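PDB 6FAN: CooT from Carboxydothermus hydrogenoformans, which probably binds nickel as a small dimeric chaperone in the maturation pathway of carbon monoxide dehydrogenase. Local coordinates for residues Glu3-Ile8 and Phe17-Asp22. Residues are numbered along the deposited sequence; the frame is centred on the assembly and turned at random.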
ATOM      1  N   GLU E   3       2.969  -4.814  10.518  1.00 67.68           N
ATOM      2  CA  GLU E   3       3.573  -5.323   9.327  1.00 66.64           C
ATOM      3  C   GLU E   3       2.683  -6.358   8.652  1.00 65.97           C
ATOM      4  O   GLU E   3       1.991  -7.174   9.264  1.00 57.51           O
ATOM      5  CB  GLU E   3       4.943  -5.931   9.664  1.00 76.33           C
ATOM      6  CG  GLU E   3       5.793  -5.426  10.862  1.00 85.67           C
ATOM      7  CD  GLU E   3       5.254  -5.902  12.193  1.00 83.70           C
ATOM      8  OE1 GLU E   3       5.089  -5.092  13.127  1.00 92.67           O
ATOM      9  OE2 GLU E   3       5.103  -7.132  12.349  1.00 87.48           O
ATOM     10  N   ALA E   4       2.673  -6.334   7.325  1.00 56.92           N
ATOM     11  CA  ALA E   4       1.748  -7.152   6.496  1.00 39.86           C
ATOM     12  C   ALA E   4       2.713  -7.947   5.577  1.00 41.55           C
ATOM     13  O   ALA E   4       3.864  -7.494   5.335  1.00 44.59           O
ATOM     14  CB  ALA E   4       0.976  -6.193   5.659  1.00 37.29           C
ATOM     15  N   SER E   5       2.258  -9.121   5.136  1.00 34.49           N
ATOM     16  CA  SER E   5       3.004  -9.878   4.176  1.00 34.72           C
ATOM     17  C   SER E   5       2.685  -9.467   2.746  1.00 32.15           C
ATOM     18  O   SER E   5       1.500  -9.257   2.378  1.00 32.43           O
ATOM     19  CB  SER E   5       2.690 -11.364   4.382  1.00 31.28           C
ATOM     20  OG  SER E   5       3.245 -11.770   5.615  1.00 37.62           O
ATOM     21  N   ALA E   6       3.745  -9.377   1.899  1.00 29.23           N
ATOM     22  CA  ALA E   6       3.531  -9.131   0.462  1.00 28.61           C
ATOM     23  C   ALA E   6       3.495 -10.445  -0.331  1.00 28.98           C
ATOM     24  O   ALA E   6       4.355 -11.306  -0.138  1.00 31.97           O
ATOM     25  CB  ALA E   6       4.637  -8.230  -0.051  1.00 28.26           C
ATOM     26  N   PHE E   7       2.543 -10.563  -1.229  1.00 33.13           N
ATOM     27  CA  PHE E   7       2.371 -11.749  -2.082  1.00 34.34           C
ATOM     28  C   PHE E   7       2.402 -11.352  -3.550  1.00 38.51           C
ATOM     29  O   PHE E   7       1.925 -10.259  -3.895  1.00 40.56           O
ATOM     30  CB  PHE E   7       1.031 -12.425  -1.802  1.00 33.25           C
ATOM     31  CG  PHE E   7       0.896 -12.959  -0.410  1.00 36.54           C
ATOM     32  CD1 PHE E   7       1.221 -14.319  -0.123  1.00 40.44           C
ATOM     33  CD2 PHE E   7       0.474 -12.130   0.675  1.00 35.41           C
ATOM     34  CE1 PHE E   7       1.093 -14.829   1.187  1.00 31.68           C
ATOM     35  CE2 PHE E   7       0.369 -12.673   1.975  1.00 34.62           C
ATOM     36  CZ  PHE E   7       0.667 -14.012   2.212  1.00 32.95           C
ATOM     37  N   ILE E   8       2.943 -12.228  -4.391  1.00 35.38           N
ATOM     38  CA  ILE E   8       2.830 -12.056  -5.857  1.00 35.81           C
ATOM     39  C   ILE E   8       1.637 -12.879  -6.310  1.00 43.78           C
ATOM     40  O   ILE E   8       1.548 -14.075  -5.991  1.00 49.04           O
ATOM     41  CB  ILE E   8       4.090 -12.504  -6.634  1.00 37.25           C
ATOM     42  CG1 ILE E   8       5.357 -11.858  -6.128  1.00 37.33           C
ATOM     43  CG2 ILE E   8       3.871 -12.310  -8.114  1.00 36.94           C
ATOM     44  CD1 ILE E   8       5.368 -10.327  -6.065  1.00 44.30           C
ATOM     45  N   PHE E  17       6.180 -13.174  -0.956  1.00 39.48           N
ATOM     46  CA  PHE E  17       7.358 -12.464  -1.447  1.00 36.39           C
ATOM     47  C   PHE E  17       8.210 -11.929  -0.314  1.00 37.39           C
ATOM     48  O   PHE E  17       9.445 -12.021  -0.368  1.00 40.58           O
ATOM     49  CB  PHE E  17       6.976 -11.354  -2.431  1.00 38.32           C
ATOM     50  CG  PHE E  17       8.155 -10.588  -2.971  1.00 43.00           C
ATOM     51  CD1 PHE E  17       9.043 -11.183  -3.881  1.00 44.57           C
ATOM     52  CD2 PHE E  17       8.370  -9.279  -2.597  1.00 41.77           C
ATOM     53  CE1 PHE E  17      10.140 -10.481  -4.377  1.00 44.59           C
ATOM     54  CE2 PHE E  17       9.443  -8.530  -3.113  1.00 42.20           C
ATOM     55  CZ  PHE E  17      10.325  -9.138  -4.005  1.00 51.03           C
ATOM     56  N   LEU E  18       7.566 -11.400   0.727  1.00 36.39           N
ATOM     57  CA  LEU E  18       8.273 -10.831   1.876  1.00 32.10           C
ATOM     58  C   LEU E  18       7.311 -10.702   3.073  1.00 33.53           C
ATOM     59  O   LEU E  18       6.202 -10.188   2.933  1.00 34.80           O
ATOM     60  CB  LEU E  18       8.911  -9.464   1.515  1.00 34.67           C
ATOM     61  CG  LEU E  18       9.907  -8.899   2.542  1.00 36.77           C
ATOM     62  CD1 LEU E  18      11.106  -9.848   2.733  1.00 39.65           C
ATOM     63  CD2 LEU E  18      10.390  -7.475   2.293  1.00 36.59           C
ATOM     64  N   GLU E  19       7.745 -11.169   4.223  1.00 32.01           N
ATOM     65  CA  GLU E  19       6.926 -11.132   5.401  1.00 36.00           C
ATOM     66  C   GLU E  19       7.274  -9.932   6.227  1.00 39.10           C
ATOM     67  O   GLU E  19       8.355  -9.416   6.180  1.00 36.99           O
ATOM     68  CB  GLU E  19       7.062 -12.419   6.254  1.00 36.47           C
ATOM     69  CG  GLU E  19       6.586 -13.729   5.618  1.00 38.77           C
ATOM     70  CD  GLU E  19       6.184 -14.859   6.589  1.00 46.82           C
ATOM     71  OE1 GLU E  19       7.034 -15.559   7.106  1.00 53.65           O
ATOM     72  OE2 GLU E  19       5.005 -15.100   6.816  1.00 40.58           O
ATOM     73  N   ARG E  20       6.282  -9.437   6.907  1.00 38.25           N
ATOM     74  CA  ARG E  20       6.453  -8.330   7.897  1.00 34.71           C
ATOM     75  C   ARG E  20       7.019  -7.069   7.253  1.00 34.34           C
ATOM     76  O   ARG E  20       7.893  -6.419   7.842  1.00 33.99           O
ATOM     77  CB  ARG E  20       7.204  -8.746   9.149  1.00 38.91           C
ATOM     78  CG  ARG E  20       6.683 -10.113   9.636  1.00 46.36           C
ATOM     79  CD  ARG E  20       7.404 -10.548  10.817  1.00 55.52           C
ATOM     80  NE  ARG E  20       6.858  -9.909  11.999  1.00 61.53           N
ATOM     81  CZ  ARG E  20       7.185 -10.245  13.247  1.00 67.15           C
ATOM     82  NH1 ARG E  20       8.005 -11.284  13.501  1.00 53.89           N
ATOM     83  NH2 ARG E  20       6.670  -9.583  14.280  1.00 71.04           N
ATOM     84  N   VAL E  21       6.466  -6.698   6.103  1.00 31.32           N
ATOM     85  CA  VAL E  21       6.826  -5.486   5.394  1.00 30.21           C
ATOM     86  C   VAL E  21       6.443  -4.272   6.237  1.00 33.97           C
ATOM     87  O   VAL E  21       5.299  -4.169   6.762  1.00 35.93           O
ATOM     88  CB  VAL E  21       6.053  -5.375   4.036  1.00 29.12           C
ATOM     89  CG1 VAL E  21       6.429  -4.077   3.269  1.00 32.77           C
ATOM     90  CG2 VAL E  21       6.405  -6.622   3.189  1.00 31.54           C
ATOM     91  N   ASP E  22       7.409  -3.372   6.402  1.00 30.08           N
ATOM     92  CA  ASP E  22       7.148  -2.105   7.038  1.00 30.36           C
ATOM     93  C   ASP E  22       6.971  -1.046   5.949  1.00 32.40           C
ATOM     94  O   ASP E  22       5.863  -0.487   5.804  1.00 33.26           O
ATOM     95  CB  ASP E  22       8.284  -1.733   7.996  1.00 29.08           C
ATOM     96  CG  ASP E  22       8.091  -0.355   8.619  1.00 34.53           C
ATOM     97  OD1 ASP E  22       7.018   0.262   8.555  1.00 34.16           O
ATOM     98  OD2 ASP E  22       9.049   0.182   9.149  1.00 34.92           O
TER
HETATM   99  O   HOH W   1       3.979 -10.494   7.789  1.00 35.56           O
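An antiparallel beta hairpin pairs Glu3-Ile8 with Phe17-Asp22, and a classic beta bulge interrupts its ladder where Phe17 and Leu18 both face Ala6. The evidence is a carbonyl shared by two donors: Ala6 O takes a 2.7 Å bond from Phe17 N and a weak, longer one from Leu18 N. Ala6 N answers with a straight bond to Leu18 O (2.8 Å, 163° at the hydrogen). Past the corner at Glu19 and Arg20, pairing resumes one residue out of step, with Val21 N 2.8 Å from Ala4 O. The positive phi and psi of Arg20 go with the turn of the chain there, and its N is 2.7 Å from a water that also hydrogen-bonds Ser5 OG, bridging the interrupted ladder. Alongside, the Glu3 and Arg20 side chains run the same way into a salt bridge made of two weak bonds: NE and NH2 of Arg20, at the guanidinium edge, both reach in-plane OE2 of the poorly ordered Glu3, NE at 3.3 Å, although carboxylate and guanidinium are twisted 49° apart. On the buried face, Ala6 CB rests 4.0 Å from Val21 CG2, brought beside the backbone N by placing CG1 anti to it (chi1 180°). Leu33 of strand 30-35 packs on Ala6 and Leu18, while strand 56-61 bonds to Ser5 and Phe7 along the other edge of strand 4-10; Asp22 OD1 accepts a hydrogen bond from Val53 N of the second subunit, to which its backbone also bonds.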